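PDB 3JST: putative pterin-4-alpha-carbinolamine dehydratase from Brucella melitensis, which probably catalyses the dehydration of 4a-hydroxy-tetrahydrobiopterin to 6,7-dihydrobiopterin, releasing water. Local coordinates for residues A[61-65]-A[66-70]. Numbering follows the deposited sequence.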
ATOM      1  N   GLU A  61       3.357   1.183  -6.421  1.00 12.28           N
ATOM      2  CA  GLU A  61       3.905   2.403  -6.991  1.00 12.36           C
ATOM      3  C   GLU A  61       4.388   3.221  -5.800  1.00 11.76           C
ATOM      4  O   GLU A  61       3.590   3.576  -4.925  1.00 11.94           O
ATOM      5  CB  GLU A  61       2.855   3.175  -7.790  1.00 12.67           C
ATOM      6  CG  GLU A  61       2.457   2.490  -9.096  1.00 14.58           C
ATOM      7  CD  GLU A  61       1.439   3.279  -9.907  1.00 17.93           C
ATOM      8  OE1 GLU A  61       1.032   4.382  -9.478  1.00 19.88           O
ATOM      9  OE2 GLU A  61       1.036   2.788 -10.985  1.00 20.53           O
ATOM     10  N   TRP A  62       5.685   3.509  -5.739  1.00 10.71           N
ATOM     11  CA  TRP A  62       6.214   4.218  -4.577  1.00  9.95           C
ATOM     12  C   TRP A  62       7.375   5.159  -4.864  1.00  9.56           C
ATOM     13  O   TRP A  62       8.159   4.948  -5.781  1.00  8.75           O
ATOM     14  CB  TRP A  62       6.543   3.251  -3.419  1.00 10.01           C
ATOM     15  CG  TRP A  62       7.485   2.114  -3.704  1.00  9.29           C
ATOM     16  CD1 TRP A  62       8.065   1.781  -4.901  1.00  9.50           C
ATOM     17  CD2 TRP A  62       7.923   1.121  -2.760  1.00  9.57           C
ATOM     18  NE1 TRP A  62       8.848   0.659  -4.751  1.00  9.51           N
ATOM     19  CE2 TRP A  62       8.776   0.234  -3.449  1.00  9.11           C
ATOM     20  CE3 TRP A  62       7.682   0.903  -1.394  1.00  9.52           C
ATOM     21  CZ2 TRP A  62       9.393  -0.854  -2.820  1.00 10.22           C
ATOM     22  CZ3 TRP A  62       8.294  -0.181  -0.769  1.00 10.13           C
ATOM     23  CH2 TRP A  62       9.140  -1.045  -1.485  1.00 10.11           C
ATOM     24  N   PHE A  63       7.430   6.219  -4.060  1.00  9.25           N
ATOM     25  CA  PHE A  63       8.399   7.297  -4.201  1.00  8.99           C
ATOM     26  C   PHE A  63       9.135   7.415  -2.880  1.00  8.58           C
ATOM     27  O   PHE A  63       8.507   7.352  -1.818  1.00  8.45           O
ATOM     28  CB  PHE A  63       7.669   8.611  -4.517  1.00  8.91           C
ATOM     29  CG  PHE A  63       8.544   9.839  -4.444  1.00  9.84           C
ATOM     30  CD1 PHE A  63       9.315  10.229  -5.531  1.00 10.39           C
ATOM     31  CD2 PHE A  63       8.590  10.613  -3.284  1.00 10.75           C
ATOM     32  CE1 PHE A  63      10.119  11.365  -5.465  1.00 10.89           C
ATOM     33  CE2 PHE A  63       9.390  11.752  -3.211  1.00 10.72           C
ATOM     34  CZ  PHE A  63      10.155  12.129  -4.300  1.00 10.95           C
ATOM     35  N   ASN A  64      10.452   7.581  -2.944  1.00  7.94           N
ATOM     36  CA  ASN A  64      11.265   7.820  -1.750  1.00  7.62           C
ATOM     37  C   ASN A  64      12.146   9.052  -1.935  1.00  7.37           C
ATOM     38  O   ASN A  64      12.679   9.293  -3.017  1.00  7.11           O
ATOM     39  CB  ASN A  64      12.105   6.577  -1.415  1.00  7.28           C
ATOM     40  CG  ASN A  64      13.242   6.866  -0.444  1.00  6.81           C
ATOM     41  OD1 ASN A  64      14.408   6.812  -0.822  1.00  5.57           O
ATOM     42  ND2 ASN A  64      12.907   7.174   0.810  1.00  6.60           N
ATOM     43  N   ALA A  65      12.253   9.842  -0.873  1.00  7.31           N
ATOM     44  CA  ALA A  65      13.172  10.970  -0.805  1.00  7.34           C
ATOM     45  C   ALA A  65      13.681  11.038   0.630  1.00  7.52           C
ATOM     46  O   ALA A  65      12.947  11.435   1.528  1.00  6.99           O
ATOM     47  CB  ALA A  65      12.471  12.266  -1.186  1.00  7.43           C
ATOM     48  N   TYR A  66      14.925  10.611   0.835  1.00  7.76           N
ATOM     49  CA  TYR A  66      15.514  10.487   2.170  1.00  8.09           C
ATOM     50  C   TYR A  66      14.607   9.660   3.102  1.00  8.19           C
ATOM     51  O   TYR A  66      14.498   8.447   2.923  1.00  7.67           O
ATOM     52  CB  TYR A  66      15.873  11.874   2.744  1.00  8.39           C
ATOM     53  CG  TYR A  66      16.657  11.817   4.047  1.00  9.39           C
ATOM     54  CD1 TYR A  66      17.899  11.197   4.102  1.00 10.67           C
ATOM     55  CD2 TYR A  66      16.154  12.378   5.219  1.00 10.82           C
ATOM     56  CE1 TYR A  66      18.616  11.123   5.286  1.00 11.49           C
ATOM     57  CE2 TYR A  66      16.870  12.313   6.412  1.00 11.58           C
ATOM     58  CZ  TYR A  66      18.099  11.685   6.437  1.00 11.99           C
ATOM     59  OH  TYR A  66      18.822  11.619   7.609  1.00 13.47           O
ATOM     60  N   ASN A  67      13.924  10.301   4.050  1.00  8.50           N
ATOM     61  CA  ASN A  67      13.150   9.572   5.062  1.00  9.18           C
ATOM     62  C   ASN A  67      11.659   9.421   4.750  1.00  9.55           C
ATOM     63  O   ASN A  67      10.909   8.855   5.556  1.00  9.65           O
ATOM     64  CB  ASN A  67      13.329  10.231   6.433  1.00  9.34           C
ATOM     65  CG  ASN A  67      12.791  11.652   6.480  1.00  9.59           C
ATOM     66  OD1 ASN A  67      12.659  12.319   5.451  1.00  8.99           O
ATOM     67  ND2 ASN A  67      12.486  12.125   7.682  1.00 11.11           N
ATOM     68  N   ARG A  68      11.230   9.921   3.592  1.00  9.99           N
ATOM     69  CA  ARG A  68       9.827   9.838   3.181  1.00 10.40           C
ATOM     70  C   ARG A  68       9.634   8.729   2.167  1.00 10.09           C
ATOM     71  O   ARG A  68      10.404   8.628   1.214  1.00  9.75           O
ATOM     72  CB  ARG A  68       9.365  11.156   2.554  1.00 10.98           C
ATOM     73  CG  ARG A  68       9.299  12.313   3.529  1.00 13.22           C
ATOM     74  CD  ARG A  68       8.834  13.599   2.858  1.00 16.51           C
ATOM     75  NE  ARG A  68       9.928  14.306   2.183  1.00 18.32           N
ATOM     76  CZ  ARG A  68      10.036  14.517   0.868  1.00 19.78           C
ATOM     77  NH1 ARG A  68       9.113  14.085   0.011  1.00 20.04           N
ATOM     78  NH2 ARG A  68      11.086  15.189   0.400  1.00 20.41           N
ATOM     79  N   VAL A  69       8.602   7.910   2.370  1.00  9.59           N
ATOM     80  CA  VAL A  69       8.169   6.949   1.361  1.00  9.76           C
ATOM     81  C   VAL A  69       6.669   7.106   1.113  1.00  9.98           C
ATOM     82  O   VAL A  69       5.865   6.902   2.025  1.00 10.09           O
ATOM     83  CB  VAL A  69       8.453   5.482   1.766  1.00  9.82           C
ATOM     84  CG1 VAL A  69       8.213   4.564   0.575  1.00  9.21           C
ATOM     85  CG2 VAL A  69       9.869   5.327   2.298  1.00  9.17           C
ATOM     86  N   ASP A  70       6.308   7.492  -0.112  1.00  9.93           N
ATOM     87  CA  ASP A  70       4.911   7.610  -0.513  1.00 10.09           C
ATOM     88  C   ASP A  70       4.536   6.386  -1.326  1.00  9.89           C
ATOM     89  O   ASP A  70       5.194   6.081  -2.315  1.00  9.59           O
ATOM     90  CB  ASP A  70       4.693   8.867  -1.363  1.00 10.12           C
ATOM     91  CG  ASP A  70       5.124  10.130  -0.651  1.00 10.75           C
ATOM     92  OD1 ASP A  70       4.900  10.232   0.570  1.00 11.21           O
ATOM     93  OD2 ASP A  70       5.702  11.014  -1.316  1.00 11.97           O
TER
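The side-chain amide of Asn-64 lies on the Val-69 face of a beta hairpin with a two-residue connection (Tyr-66 and Asn-67), its ND2 donating to Tyr-66 O and to Arg-68 O, each at 2.9 Å. Both carbonyls are met from above their planes; the bond to Tyr-66 is the straighter (155°) and lies in the amide plane, that to Arg-68 more bent. Holding CG anti to the backbone N (chi1 164°) carries the amide toward the turn. Arg-68 O also accepts from Ala-65 N at 3.0 Å, while Arg-68 N returns a bond to Ala-65 O, closing a type II' turn in which Tyr-66 takes a positive phi. Farther along, Phe-63 N donates to Asp-70 O and Asp-70 N to Phe-63 O, both at 2.8 Å, the hydrogen-bonded pair of an antiparallel bridge.

On the face bearing Phe-63, Ala-65 CB sits over the Arg-68 guanidinium, 3.6 Å from NH2, and Arg-68 NH1 lies at the edge of the Phe-63 ring. Asp-70 runs alongside that ring, its OD1 bonded to Ser-33 of the adjoining strand. On the other face Val-69 CG1 meets Trp-62 CE3 at 4.2 Å, and Trp-62 continues onto helix 39-56. Strand 61-65 thus forms an edge of the sheet, paired through its backbone with strand 68-73, with one amide nitrogen bridging a turn carbonyl and the first carbonyl of the returning strand.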